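Local structure of beta-L-arabinobiosidase (Bacteroides thetaiotaomicron, 5MQR) at residues 663-668 and 1048-1053; 1052-1057 and 1068-1073. The protein hydrolyses glycosidic bonds during the breakdown of plant pectin, probably with sialidase-like and beta-L-arabinobiosidase activities. One frame throughout, in Å; residues are numbered along the deposited sequence.

Contact 1: residues 663-668 and 1048-1053; sequences CPQRNF and ADKWDW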
loop_
_atom_site.group_PDB
_atom_site.type_symbol
_atom_site.label_atom_id
_atom_site.label_comp_id
_atom_site.label_asym_id
_atom_site.label_seq_id
_atom_site.Cartn_x
_atom_site.Cartn_y
_atom_site.Cartn_z
ATOM N N CYS A 663 4.279 -7.601 -11.373
ATOM C CA CYS A 663 3.761 -8.843 -10.874
ATOM C C CYS A 663 4.976 -9.689 -10.562
ATOM O O CYS A 663 6.073 -9.278 -10.883
ATOM C CB CYS A 663 2.845 -9.471 -11.917
ATOM S SG CYS A 663 3.728 -10.148 -13.318
ATOM N N PRO A 664 4.801 -10.849 -9.904
ATOM C CA PRO A 664 5.933 -11.718 -9.513
ATOM C C PRO A 664 6.492 -12.591 -10.634
ATOM O O PRO A 664 7.460 -13.304 -10.410
ATOM C CB PRO A 664 5.334 -12.642 -8.443
ATOM C CG PRO A 664 3.878 -12.328 -8.360
ATOM C CD PRO A 664 3.514 -11.420 -9.489
ATOM N N GLN A 665 5.883 -12.552 -11.811
ATOM C CA GLN A 665 6.311 -13.370 -12.930
ATOM C C GLN A 665 7.070 -12.464 -13.895
ATOM O O GLN A 665 6.497 -11.532 -14.483
ATOM C CB GLN A 665 5.114 -14.052 -13.586
ATOM C CG GLN A 665 5.483 -15.263 -14.437
ATOM C CD GLN A 665 4.276 -16.052 -14.941
ATOM O OE1 GLN A 665 3.268 -16.208 -14.236
ATOM N NE2 GLN A 665 4.370 -16.544 -16.155
ATOM N N ARG A 666 8.364 -12.749 -14.031
ATOM C CA ARG A 666 9.291 -11.908 -14.771
ATOM C C ARG A 666 8.891 -11.681 -16.226
ATOM O O ARG A 666 8.978 -10.567 -16.718
ATOM C CB ARG A 666 10.713 -12.502 -14.680
ATOM C CG ARG A 666 11.833 -11.687 -15.335
ATOM C CD ARG A 666 11.863 -10.250 -14.779
ATOM N NE ARG A 666 13.072 -9.499 -15.179
ATOM C CZ ARG A 666 13.665 -8.515 -14.474
ATOM N NH1 ARG A 666 13.198 -8.124 -13.283
ATOM N NH2 ARG A 666 14.768 -7.936 -14.959
ATOM N N ASN A 667 8.443 -12.721 -16.918
ATOM C CA ASN A 667 8.181 -12.568 -18.351
ATOM C C ASN A 667 7.013 -11.602 -18.652
ATOM O O ASN A 667 7.141 -10.770 -19.531
ATOM C CB ASN A 667 8.094 -13.917 -19.109
ATOM C CG ASN A 667 7.003 -14.861 -18.595
ATOM O OD1 ASN A 667 6.237 -14.558 -17.689
ATOM N ND2 ASN A 667 6.962 -16.043 -19.185
ATOM N N PHE A 668 5.917 -11.684 -17.902
ATOM C CA PHE A 668 4.792 -10.756 -18.048
ATOM C C PHE A 668 5.186 -9.298 -17.807
ATOM O O PHE A 668 4.786 -8.387 -18.558
ATOM C CB PHE A 668 3.672 -11.101 -17.054
ATOM C CG PHE A 668 2.686 -12.123 -17.544
ATOM C CD1 PHE A 668 2.912 -13.484 -17.358
ATOM C CD2 PHE A 668 1.514 -11.723 -18.144
ATOM C CE1 PHE A 668 1.986 -14.429 -17.792
ATOM C CE2 PHE A 668 0.572 -12.660 -18.572
ATOM C CZ PHE A 668 0.804 -14.013 -18.385
ATOM N N ALA A 1048 -7.313 -17.571 -9.066
ATOM C CA ALA A 1048 -6.994 -17.553 -7.653
ATOM C C ALA A 1048 -5.687 -18.320 -7.460
ATOM O O ALA A 1048 -5.494 -19.400 -8.050
ATOM C CB ALA A 1048 -8.125 -18.189 -6.824
ATOM N N ASP A 1049 -4.787 -17.729 -6.677
ATOM C CA ASP A 1049 -3.485 -18.337 -6.318
ATOM C C ASP A 1049 -2.450 -18.378 -7.432
ATOM O O ASP A 1049 -1.449 -19.099 -7.318
ATOM C CB ASP A 1049 -3.647 -19.738 -5.679
ATOM C CG ASP A 1049 -4.501 -19.701 -4.446
ATOM O OD1 ASP A 1049 -4.012 -19.139 -3.428
ATOM O OD2 ASP A 1049 -5.658 -20.189 -4.501
ATOM N N LYS A 1050 -2.664 -17.614 -8.500
ATOM C CA LYS A 1050 -1.648 -17.500 -9.530
ATOM C C LYS A 1050 -0.512 -16.611 -9.012
ATOM O O LYS A 1050 0.632 -17.038 -8.995
ATOM C CB LYS A 1050 -2.250 -16.923 -10.812
ATOM C CG LYS A 1050 -1.279 -16.677 -11.955
ATOM C CD LYS A 1050 -0.441 -17.889 -12.333
ATOM C CE LYS A 1050 -1.267 -19.012 -12.947
ATOM N NZ LYS A 1050 -0.372 -20.132 -13.389
ATOM N N TRP A 1051 -0.864 -15.388 -8.593
ATOM C CA TRP A 1051 0.066 -14.369 -8.125
ATOM C C TRP A 1051 -0.290 -13.829 -6.715
ATOM O O TRP A 1051 -1.413 -13.372 -6.477
ATOM C CB TRP A 1051 0.084 -13.183 -9.109
ATOM C CG TRP A 1051 0.655 -13.487 -10.454
ATOM C CD1 TRP A 1051 1.476 -14.543 -10.802
ATOM C CD2 TRP A 1051 0.504 -12.700 -11.638
ATOM N NE1 TRP A 1051 1.783 -14.477 -12.131
ATOM C CE2 TRP A 1051 1.208 -13.355 -12.667
ATOM C CE3 TRP A 1051 -0.180 -11.514 -11.935
ATOM C CZ2 TRP A 1051 1.258 -12.857 -13.971
ATOM C CZ3 TRP A 1051 -0.143 -11.029 -13.230
ATOM C CH2 TRP A 1051 0.588 -11.696 -14.230
ATOM N N ASP A 1052 0.683 -13.818 -5.806
ATOM C CA ASP A 1052 0.467 -13.274 -4.469
ATOM C C ASP A 1052 0.216 -11.777 -4.483
ATOM O O ASP A 1052 -0.401 -11.255 -3.562
ATOM C CB ASP A 1052 1.661 -13.541 -3.561
ATOM C CG ASP A 1052 1.795 -14.990 -3.185
ATOM O OD1 ASP A 1052 0.861 -15.801 -3.414
ATOM O OD2 ASP A 1052 2.858 -15.309 -2.630
ATOM N N TRP A 1053 0.683 -11.091 -5.521
ATOM C CA TRP A 1053 0.469 -9.657 -5.623
ATOM C C TRP A 1053 0.620 -9.210 -7.034
ATOM O O TRP A 1053 1.285 -9.874 -7.818
ATOM C CB TRP A 1053 1.487 -8.898 -4.752
ATOM C CG TRP A 1053 2.899 -9.382 -4.887
ATOM C CD1 TRP A 1053 3.532 -10.343 -4.116
ATOM C CD2 TRP A 1053 3.854 -8.961 -5.855
ATOM N NE1 TRP A 1053 4.825 -10.532 -4.562
ATOM C CE2 TRP A 1053 5.048 -9.693 -5.622
ATOM C CE3 TRP A 1053 3.820 -8.042 -6.915
ATOM C CZ2 TRP A 1053 6.202 -9.514 -6.402
ATOM C CZ3 TRP A 1053 4.974 -7.859 -7.689
ATOM C CH2 TRP A 1053 6.148 -8.600 -7.430
HETATM O O HOH W 1 2.388 -18.842 -14.328
#
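C663 lays its CB and SG over the six-membered ring of W1051, a sulfur-aromatic contact with SG 3.8 Å from its centroid. The contact joins the chain entering helix 666-680 to the loop ahead of strand 1053-1061, in the family 65 glycosyl hydrolase C-terminal domain. P664 continues the cover on the same face: its CD stands 3.9 Å from the centroid of the W1051 five-membered ring, while its CG lies over the centre of the W1053 six-membered ring, setting the proline between two indoles. CG of K1050 lies over the other face of W1051. At the edge of that indole, CZ2 points into the face of F668 in a T-shaped pair with planes at 82°. Q665, the N-cap residue, carries CG anti to its backbone N (chi1 -161°), and the extended chain beyond brings OE1 into the indole plane, where NE1 of W1051 donates to it at 3.1 Å. A leucine in place of W1051 would probably leave this carbonyl without its indole donor and open a gap beneath C663 and P664 and beside F668. The amide's NE2 bonds E980 and N667 OD1, which fixes its flip. A water 2.8 Å from Q665 OE1 accepts from K1050 NZ.

Contact 2: residues 1052-1057 and 1068-1073; sequences DWFCLD and ILWDKN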
loop_
_atom_site.group_PDB
_atom_site.type_symbol
_atom_site.label_atom_id
_atom_site.label_comp_id
_atom_site.label_asym_id
_atom_site.label_seq_id
_atom_site.Cartn_x
_atom_site.Cartn_y
_atom_site.Cartn_z
ATOM N N ASP A 1052 0.683 -13.818 -5.806
ATOM C CA ASP A 1052 0.467 -13.274 -4.469
ATOM C C ASP A 1052 0.216 -11.777 -4.483
ATOM O O ASP A 1052 -0.401 -11.255 -3.562
ATOM C CB ASP A 1052 1.661 -13.541 -3.561
ATOM C CG ASP A 1052 1.795 -14.990 -3.185
ATOM O OD1 ASP A 1052 0.861 -15.801 -3.414
ATOM O OD2 ASP A 1052 2.858 -15.309 -2.630
ATOM N N TRP A 1053 0.683 -11.091 -5.521
ATOM C CA TRP A 1053 0.469 -9.657 -5.623
ATOM C C TRP A 1053 0.620 -9.210 -7.034
ATOM O O TRP A 1053 1.285 -9.874 -7.818
ATOM C CB TRP A 1053 1.487 -8.898 -4.752
ATOM C CG TRP A 1053 2.899 -9.382 -4.887
ATOM C CD1 TRP A 1053 3.532 -10.343 -4.116
ATOM C CD2 TRP A 1053 3.854 -8.961 -5.855
ATOM N NE1 TRP A 1053 4.825 -10.532 -4.562
ATOM C CE2 TRP A 1053 5.048 -9.693 -5.622
ATOM C CE3 TRP A 1053 3.820 -8.042 -6.915
ATOM C CZ2 TRP A 1053 6.202 -9.514 -6.402
ATOM C CZ3 TRP A 1053 4.974 -7.859 -7.689
ATOM C CH2 TRP A 1053 6.148 -8.600 -7.430
ATOM N N PHE A 1054 0.012 -8.074 -7.351
ATOM C CA PHE A 1054 0.330 -7.355 -8.590
ATOM C C PHE A 1054 -0.229 -5.965 -8.486
ATOM O O PHE A 1054 -1.039 -5.681 -7.597
ATOM C CB PHE A 1054 -0.217 -8.051 -9.857
ATOM C CG PHE A 1054 -1.707 -8.261 -9.858
ATOM C CD1 PHE A 1054 -2.567 -7.246 -10.226
ATOM C CD2 PHE A 1054 -2.247 -9.491 -9.512
ATOM C CE1 PHE A 1054 -3.948 -7.441 -10.230
ATOM C CE2 PHE A 1054 -3.624 -9.697 -9.506
ATOM C CZ PHE A 1054 -4.478 -8.667 -9.873
ATOM N N CYS A 1055 0.154 -5.105 -9.416
ATOM C CA CYS A 1055 -0.361 -3.749 -9.390
ATOM C C CYS A 1055 -0.271 -3.083 -10.740
ATOM O O CYS A 1055 0.744 -3.167 -11.407
ATOM C CB CYS A 1055 0.420 -2.931 -8.351
ATOM S SG CYS A 1055 0.017 -1.178 -8.346
ATOM N N LEU A 1056 -1.353 -2.439 -11.135
ATOM C CA LEU A 1056 -1.342 -1.514 -12.259
ATOM C C LEU A 1056 -1.592 -0.136 -11.701
ATOM O O LEU A 1056 -2.577 0.104 -11.046
ATOM C CB LEU A 1056 -2.406 -1.854 -13.285
ATOM C CG LEU A 1056 -2.443 -0.942 -14.517
ATOM C CD1 LEU A 1056 -1.254 -1.199 -15.441
ATOM C CD2 LEU A 1056 -3.754 -1.144 -15.261
ATOM N N ASP A 1057 -0.684 0.774 -11.994
ATOM C CA ASP A 1057 -0.665 2.091 -11.383
ATOM C C ASP A 1057 -0.444 3.130 -12.458
ATOM O O ASP A 1057 -0.085 2.814 -13.600
ATOM C CB ASP A 1057 0.479 2.142 -10.388
ATOM C CG ASP A 1057 0.218 3.051 -9.209
ATOM O OD1 ASP A 1057 -0.678 3.922 -9.233
ATOM O OD2 ASP A 1057 0.956 2.892 -8.225
ATOM N N ILE A 1068 -4.774 -0.167 -9.469
ATOM C CA ILE A 1068 -5.461 -1.412 -9.161
ATOM C C ILE A 1068 -4.396 -2.342 -8.634
ATOM O O ILE A 1068 -3.390 -2.565 -9.285
ATOM C CB ILE A 1068 -6.093 -2.057 -10.422
ATOM C CG1 ILE A 1068 -7.149 -1.130 -11.030
ATOM C CG2 ILE A 1068 -6.665 -3.435 -10.093
ATOM C CD1 ILE A 1068 -7.465 -1.433 -12.476
ATOM N N LEU A 1069 -4.646 -2.895 -7.463
ATOM C CA LEU A 1069 -3.714 -3.787 -6.872
ATOM C C LEU A 1069 -4.342 -4.940 -6.129
ATOM O O LEU A 1069 -5.501 -4.896 -5.695
ATOM C CB LEU A 1069 -2.752 -3.020 -5.966
ATOM C CG LEU A 1069 -3.225 -2.327 -4.687
ATOM C CD1 LEU A 1069 -3.388 -3.308 -3.519
ATOM C CD2 LEU A 1069 -2.223 -1.225 -4.327
ATOM N N TRP A 1070 -3.521 -5.962 -5.999
ATOM C CA TRP A 1070 -3.873 -7.204 -5.374
ATOM C C TRP A 1070 -2.725 -7.546 -4.445
ATOM O O TRP A 1070 -1.570 -7.470 -4.835
ATOM C CB TRP A 1070 -4.032 -8.303 -6.426
ATOM C CG TRP A 1070 -4.076 -9.673 -5.842
ATOM C CD1 TRP A 1070 -3.119 -10.623 -5.951
ATOM C CD2 TRP A 1070 -5.111 -10.234 -5.007
ATOM N NE1 TRP A 1070 -3.494 -11.757 -5.255
ATOM C CE2 TRP A 1070 -4.713 -11.548 -4.674
ATOM C CE3 TRP A 1070 -6.340 -9.761 -4.530
ATOM C CZ2 TRP A 1070 -5.502 -12.409 -3.879
ATOM C CZ3 TRP A 1070 -7.141 -10.625 -3.730
ATOM C CH2 TRP A 1070 -6.711 -11.931 -3.421
ATOM N N ASP A 1071 -3.055 -7.925 -3.216
ATOM C CA ASP A 1071 -2.037 -8.214 -2.192
ATOM C C ASP A 1071 -2.637 -9.235 -1.268
ATOM O O ASP A 1071 -3.365 -8.914 -0.334
ATOM C CB ASP A 1071 -1.636 -6.931 -1.457
ATOM C CG ASP A 1071 -0.297 -7.047 -0.712
ATOM O OD1 ASP A 1071 0.233 -8.182 -0.521
ATOM O OD2 ASP A 1071 0.229 -5.971 -0.296
ATOM N N LYS A 1072 -2.357 -10.487 -1.568
ATOM C CA LYS A 1072 -2.974 -11.593 -0.857
ATOM C C LYS A 1072 -2.669 -11.579 0.630
ATOM O O LYS A 1072 -3.559 -11.796 1.435
ATOM C CB LYS A 1072 -2.489 -12.907 -1.436
ATOM C CG LYS A 1072 -3.200 -14.130 -0.877
ATOM C CD LYS A 1072 -2.388 -15.385 -1.168
ATOM C CE LYS A 1072 -2.890 -16.559 -0.340
ATOM N NZ LYS A 1072 -1.735 -17.433 0.009
ATOM N N ASN A 1073 -1.405 -11.357 0.961
ATOM C CA ASN A 1073 -0.925 -11.424 2.337
ATOM C C ASN A 1073 -0.716 -10.060 2.994
ATOM O O ASN A 1073 -0.417 -10.003 4.185
ATOM C CB ASN A 1073 0.396 -12.225 2.375
ATOM C CG ASN A 1073 0.230 -13.647 1.877
ATOM O OD1 ASN A 1073 1.031 -14.138 1.093
ATOM N ND2 ASN A 1073 -0.829 -14.290 2.294
HETATM O O HOH W 2 0.764 -10.766 -1.073
#
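F1054 and W1070 pair across the strands of an antiparallel beta hairpin, 1053-1061 and 1064-1071, in the family 65 glycosyl hydrolase C-terminal domain; the segments 1053-1057 and 1068-1071 run at 169° to each other. The F1054 side chain swings across to its partner strand because CG sits between the backbone N and carbonyl carbon (chi1 58°), and the ring comes to rest over the first carbon of the tryptophan: W1070 CB stands 3.6 Å from the ring centroid in a CH-pi contact. The two aromatic planes are 30° apart but slid past one another, so they barely overlap. Beneath this pair F1054 N donates to W1070 O and W1070 N to F1054 O, both at 3.0 Å. One step further along, L1056 and I1068 repeat the pair of reciprocal backbone hydrogen bonds, I1068 N reaching L1056 O at 2.7 Å. C1055 and L1069 form the non-hydrogen-bonded pair between them on the other face, with C1055 CB 4.0 Å from L1069 CB.

Past the end of the ladder, K1072 N donates to D1052 O at 2.9 Å, nearly straight at the hydrogen. D1052 OD1 and K1072 NZ, 4.6 Å apart, are beyond a salt bridge, though their opposite charges may still favour one another. Farther out, the indole NE1 of W1070 is taken by the carbonyl of W1051, and D1071 OD2 accepts from Y1077 N. Backbone bonds from C1055 to E662 and from L1069 to R1084 place both strands inside a five-stranded sheet. At the hairpin's open end one water bridges three polar groups: it accepts from N1073 N and lies 2.8 Å from D1052 O and 2.7 Å from D1071 OD1.

Centred about 9 Å apart, the two contacts share D1052 and W1053: the loop of contact 1 runs straight into the first strand of contact 2. Residues 663-668 come first along the chain, just after strand 660-662, and 379 largely helical or loop residues pass before 1048-1053 returns to them; the hairpin of contact 2 then needs just ten more between its segments. Direct touches between the contacts include packing of C663 CB on F1054 CB and of D1049 OD1 on K1072 CE. Strand 660-662 edges the same five-stranded sheet as the hairpin, so contact 1 places the start of helix 666-680 at the edge of the C-terminal sheet.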